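Local coordinates for ankyrin repeat and SOCS box protein 11 (Homo sapiens, PDB 4UUC) that acts as the substrate-recognition subunit of a cullin-5-RING E3 ubiquitin ligase, this chain being its ankyrin repeat domain, at residues T169-A174 against Y189-K194; K201-L206 against Q215-R220. One frame throughout, in Å; residues are numbered along the deposited sequence.

Contact 1 (T169-A174 against Y189-K194)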
# COMPACT_ATOMS: atom_id res chain seq x y z
N THR A 169 2.63 -4.20 -17.89
CA THR A 169 1.26 -4.36 -17.41
C THR A 169 1.25 -5.24 -16.16
O THR A 169 2.23 -5.92 -15.87
CB THR A 169 0.35 -4.99 -18.49
OG1 THR A 169 0.65 -6.38 -18.64
CG2 THR A 169 0.51 -4.28 -19.84
N PRO A 170 0.14 -5.21 -15.41
CA PRO A 170 -0.02 -6.13 -14.27
C PRO A 170 0.19 -7.59 -14.66
O PRO A 170 0.70 -8.37 -13.86
CB PRO A 170 -1.45 -5.87 -13.82
CG PRO A 170 -1.69 -4.45 -14.18
CD PRO A 170 -0.98 -4.26 -15.49
N LEU A 171 -0.20 -7.95 -15.89
CA LEU A 171 -0.01 -9.32 -16.36
C LEU A 171 1.47 -9.64 -16.53
O LEU A 171 1.90 -10.75 -16.24
CB LEU A 171 -0.77 -9.55 -17.67
CG LEU A 171 -0.79 -11.00 -18.18
CD1 LEU A 171 -1.68 -11.88 -17.29
CD2 LEU A 171 -1.26 -11.05 -19.62
N HIS A 172 2.25 -8.68 -17.02
CA HIS A 172 3.70 -8.86 -17.13
C HIS A 172 4.30 -9.13 -15.75
O HIS A 172 5.13 -10.02 -15.59
CB HIS A 172 4.38 -7.65 -17.76
CG HIS A 172 4.20 -7.54 -19.24
ND1 HIS A 172 3.41 -6.58 -19.82
CD2 HIS A 172 4.70 -8.28 -20.25
CE1 HIS A 172 3.43 -6.73 -21.14
NE2 HIS A 172 4.21 -7.76 -21.42
N ALA A 173 3.88 -8.34 -14.77
CA ALA A 173 4.34 -8.52 -13.40
C ALA A 173 3.95 -9.90 -12.87
O ALA A 173 4.77 -10.59 -12.26
CB ALA A 173 3.77 -7.44 -12.50
N ALA A 174 2.71 -10.30 -13.12
CA ALA A 174 2.22 -11.59 -12.66
C ALA A 174 2.98 -12.74 -13.31
O ALA A 174 3.21 -13.78 -12.68
CB ALA A 174 0.72 -11.72 -12.94
N TYR A 189 -10.67 -10.60 -16.57
CA TYR A 189 -11.05 -9.19 -16.57
C TYR A 189 -10.49 -8.43 -17.78
O TYR A 189 -10.46 -7.20 -17.79
CB TYR A 189 -10.61 -8.52 -15.27
CG TYR A 189 -11.64 -8.65 -14.17
CD1 TYR A 189 -11.65 -9.75 -13.33
CD2 TYR A 189 -12.60 -7.67 -13.98
CE1 TYR A 189 -12.59 -9.87 -12.33
CE2 TYR A 189 -13.54 -7.78 -12.98
CZ TYR A 189 -13.54 -8.88 -12.16
OH TYR A 189 -14.48 -8.99 -11.16
N GLY A 190 -10.05 -9.18 -18.79
CA GLY A 190 -9.77 -8.61 -20.10
C GLY A 190 -8.34 -8.19 -20.37
O GLY A 190 -8.09 -7.38 -21.26
N ALA A 191 -7.39 -8.74 -19.62
CA ALA A 191 -5.98 -8.42 -19.84
C ALA A 191 -5.56 -8.80 -21.26
O ALA A 191 -5.99 -9.83 -21.79
CB ALA A 191 -5.11 -9.13 -18.83
N ASN A 192 -4.74 -7.96 -21.86
CA ASN A 192 -4.20 -8.22 -23.19
C ASN A 192 -2.98 -9.12 -23.11
O ASN A 192 -1.90 -8.69 -22.69
CB ASN A 192 -3.84 -6.89 -23.88
CG ASN A 192 -3.47 -7.07 -25.34
OD1 ASN A 192 -2.83 -8.05 -25.72
ND2 ASN A 192 -3.87 -6.11 -26.16
N LEU A 193 -3.14 -10.38 -23.50
CA LEU A 193 -2.07 -11.37 -23.35
C LEU A 193 -0.97 -11.23 -24.39
O LEU A 193 0.09 -11.84 -24.25
CB LEU A 193 -2.65 -12.79 -23.40
CG LEU A 193 -3.02 -13.41 -22.05
CD1 LEU A 193 -4.22 -12.69 -21.43
CD2 LEU A 193 -3.30 -14.90 -22.18
N LYS A 194 -1.21 -10.43 -25.43
CA LYS A 194 -0.27 -10.35 -26.54
C LYS A 194 0.69 -9.15 -26.44
O LYS A 194 1.81 -9.22 -26.94
CB LYS A 194 -1.04 -10.29 -27.86
CG LYS A 194 -1.89 -11.53 -28.14
CD LYS A 194 -1.03 -12.75 -28.47
CE LYS A 194 -1.87 -14.02 -28.59
NZ LYS A 194 -2.78 -14.01 -29.77
O HOH W 1 -0.46 -7.47 -20.99

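Contact 2 (K201-L206 against Q215-R220)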
# COMPACT_ATOMS: atom_id res chain seq x y z
N LYS A 201 8.95 -7.82 -24.49
CA LYS A 201 8.49 -9.13 -24.02
C LYS A 201 6.99 -9.18 -23.78
O LYS A 201 6.41 -8.25 -23.21
CB LYS A 201 9.21 -9.51 -22.72
CG LYS A 201 10.73 -9.49 -22.79
CD LYS A 201 11.27 -10.61 -23.65
CE LYS A 201 12.80 -10.66 -23.61
NZ LYS A 201 13.36 -11.74 -24.47
N SER A 202 6.35 -10.26 -24.22
CA SER A 202 4.98 -10.56 -23.82
C SER A 202 4.99 -11.23 -22.45
O SER A 202 6.04 -11.67 -21.97
CB SER A 202 4.31 -11.48 -24.84
OG SER A 202 4.91 -12.76 -24.79
N ALA A 203 3.82 -11.31 -21.82
CA ALA A 203 3.72 -12.00 -20.53
C ALA A 203 4.21 -13.44 -20.66
O ALA A 203 4.97 -13.92 -19.82
CB ALA A 203 2.29 -11.97 -20.03
N LEU A 204 3.81 -14.12 -21.73
CA LEU A 204 4.25 -15.49 -21.96
C LEU A 204 5.78 -15.58 -22.05
O LEU A 204 6.38 -16.50 -21.50
CB LEU A 204 3.61 -16.05 -23.24
CG LEU A 204 3.89 -17.52 -23.55
CD1 LEU A 204 3.38 -18.44 -22.44
CD2 LEU A 204 3.26 -17.90 -24.88
N ASP A 205 6.40 -14.62 -22.73
CA ASP A 205 7.87 -14.58 -22.82
C ASP A 205 8.52 -14.53 -21.44
O ASP A 205 9.61 -15.09 -21.24
CB ASP A 205 8.34 -13.37 -23.64
CG ASP A 205 7.96 -13.44 -25.10
OD1 ASP A 205 7.77 -14.55 -25.64
OD2 ASP A 205 7.86 -12.36 -25.73
N LEU A 206 7.88 -13.84 -20.51
CA LEU A 206 8.45 -13.63 -19.18
C LEU A 206 8.29 -14.83 -18.26
O LEU A 206 9.05 -14.99 -17.30
CB LEU A 206 7.82 -12.41 -18.52
CG LEU A 206 8.12 -11.06 -19.18
CD1 LEU A 206 7.25 -9.98 -18.56
CD2 LEU A 206 9.59 -10.71 -19.04
N GLN A 215 2.01 -22.32 -18.07
CA GLN A 215 0.92 -23.18 -18.52
C GLN A 215 -0.38 -22.39 -18.59
O GLN A 215 -1.14 -22.50 -19.55
CB GLN A 215 0.75 -24.39 -17.59
CG GLN A 215 -0.30 -25.39 -18.06
CD GLN A 215 -0.74 -26.35 -16.97
OE1 GLN A 215 -0.22 -26.32 -15.85
NE2 GLN A 215 -1.71 -27.20 -17.28
N ALA A 216 -0.64 -21.59 -17.56
CA ALA A 216 -1.85 -20.79 -17.49
C ALA A 216 -1.94 -19.82 -18.67
O ALA A 216 -2.98 -19.70 -19.31
CB ALA A 216 -1.91 -20.02 -16.17
N LEU A 217 -0.83 -19.15 -18.96
CA LEU A 217 -0.78 -18.20 -20.06
C LEU A 217 -0.99 -18.90 -21.40
O LEU A 217 -1.68 -18.37 -22.28
CB LEU A 217 0.56 -17.46 -20.05
CG LEU A 217 0.69 -16.44 -18.90
CD1 LEU A 217 2.14 -16.00 -18.71
CD2 LEU A 217 -0.20 -15.23 -19.16
N LEU A 218 -0.41 -20.08 -21.55
CA LEU A 218 -0.57 -20.86 -22.78
C LEU A 218 -2.03 -21.28 -22.98
O LEU A 218 -2.53 -21.28 -24.10
CB LEU A 218 0.33 -22.09 -22.76
CG LEU A 218 1.82 -21.85 -23.02
CD1 LEU A 218 2.63 -23.07 -22.63
CD2 LEU A 218 2.05 -21.50 -24.48
N LEU A 219 -2.70 -21.63 -21.89
CA LEU A 219 -4.08 -22.11 -21.95
C LEU A 219 -5.08 -21.00 -22.27
O LEU A 219 -6.15 -21.27 -22.82
CB LEU A 219 -4.47 -22.78 -20.63
CG LEU A 219 -3.85 -24.15 -20.35
CD1 LEU A 219 -4.09 -24.55 -18.90
CD2 LEU A 219 -4.39 -25.21 -21.30
N ARG A 220 -4.73 -19.76 -21.93
CA ARG A 220 -5.64 -18.63 -22.09
C ARG A 220 -5.37 -17.81 -23.35
O ARG A 220 -6.22 -17.03 -23.79
CB ARG A 220 -5.55 -17.70 -20.88
CG ARG A 220 -5.92 -18.32 -19.54
CD ARG A 220 -7.32 -18.91 -19.53
NE ARG A 220 -8.37 -17.92 -19.77
CZ ARG A 220 -9.03 -17.26 -18.82
NH1 ARG A 220 -8.76 -17.46 -17.54
NH2 ARG A 220 -9.97 -16.39 -19.16

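Contact 1 (T169-A174 against Y189-K194)
Leu171, on the first turn of helix 170-175, reaches with its CD2 methyl into the chain that leaves helix 180-188, and all three contacts across the two segments are made by that one branch. Leu171 CD2 lies 3.8 Å from Leu193 CG and rests against CA and CD1 of the same residue, with Asn192 O beside it. The reach follows from a first torsion of -173°, which sets CG anti to the backbone N and stretches the side chain out from the helix. Leu193 starts from the other direction: its CB points away, yet an unusual chi1 of -92° turns the branch toward Leu171. A branched leucine suits both places, whereas Ala191, whose CB points toward Leu171, meets it loosely with its methyl.

No direct hydrogen bond joins the segments. A water bridges them, 2.8 Å from Thr169 OG1 and bonded to Asn192 O at a short distance whose exact length is doubtful. Thr169 is the N-cap: OG1 accepts from His172 N, and more weakly from Leu171 N. In return Thr169 N donates to His172 ND1 at 3.2 Å, nearly in the ring plane, completing a capping box that helps to set the rotation of the imidazole, whose NE2 bonds weakly to Lys201 O. These residues belong to the Thr-Pro-Leu-His sequence that opens the first helix of an ankyrin repeat. Asn192 OD1 accepts from Lys194 N in an Asx turn. Gly190 ends the preceding helix in a Schellman motif; at its positive phi a CB would run into the carbonyl O of Tyr189, hence glycine.

Both segments lie in the sixth ankyrin repeat. Pro170 and Ala173 pack on helix 138-144, while Leu171 and Ala174 rest on helix 180-188, the partner helix of the same repeat.

Contact 2 (K201-L206 against Q215-R220)
Leu204 meets Leu217 and Leu218 where the short helix 203-206 faces helix 212-220; the side chains that meet are all apolar and no hydrogen bond crosses. Leu204 CD1 lies 3.8 Å from Leu217 CB and the same distance from Leu218 CG, so one methyl touches two neighbouring residues of the opposing helix. Leu204 CD2 meets Leu218 CD2 at 3.8 Å. Leu204 and Leu218 cross at about a right angle, whereas Leu204 and Leu217 run past each other in opposite senses. A chi1 of -175° puts Leu204 CG opposite the backbone N, beside the carbonyl carbon, and both methyls come within reach of helix 212-220. Leu217 instead carries CG anti to its carbonyl carbon, chi1 -72°, and spreads its methyls over Ala203: Leu217 CD1 is 3.7 Å from Ala203 O, and Leu217 CD2 is 4.2 Å from Ala203 CB. The small alanine suits this site because it is buried between Leu217 and helix 170-175, where it touches Leu171 and Ala175.

Behind this first shell stands a capping box. Ser202 OG, at the N-cap, accepts from Asp205 N at 3.2 Å, and Ser202 N donates to Asp205 OD2 at 3.0 Å, approaching from above the carboxylate plane. Serine and aspartate are well matched here, each side chain accepting the other's backbone N-H and so defining the start of the helix that presents Ala203 and Leu204. Asp205 OD2 also forms a salt bridge with Arg196, which probably favours the charged carboxylate.

The pair of helices closes the C-terminal end of the ankyrin stack. Leu206 also packs on helix 170-175, and Ala216 and Leu217 on helix 180-188, where Arg220 forms a salt bridge to Asp188 through NH2 and a hydrogen bond to His184 through NH1.

In the fold
Coming from the N terminus, the chain passes through five ankyrin repeats before contact 1 brings the residues after helix 180-188 back to the start of helix 170-175, closing the sixth. Contact 2 opens only after this and pairs helix 203-206 with helix 212-220. The two closures thus follow in series, neither nested nor crossed, with centres about 9 Å apart. They share an interface: Leu171 CD2 lies 3.7 Å from Ala203 CB, and the His172 ring lies against Leu206. Contact 1 joins elements within the last annotated repeat, and contact 2 joins the two helices stacked upon it at the C-terminal end.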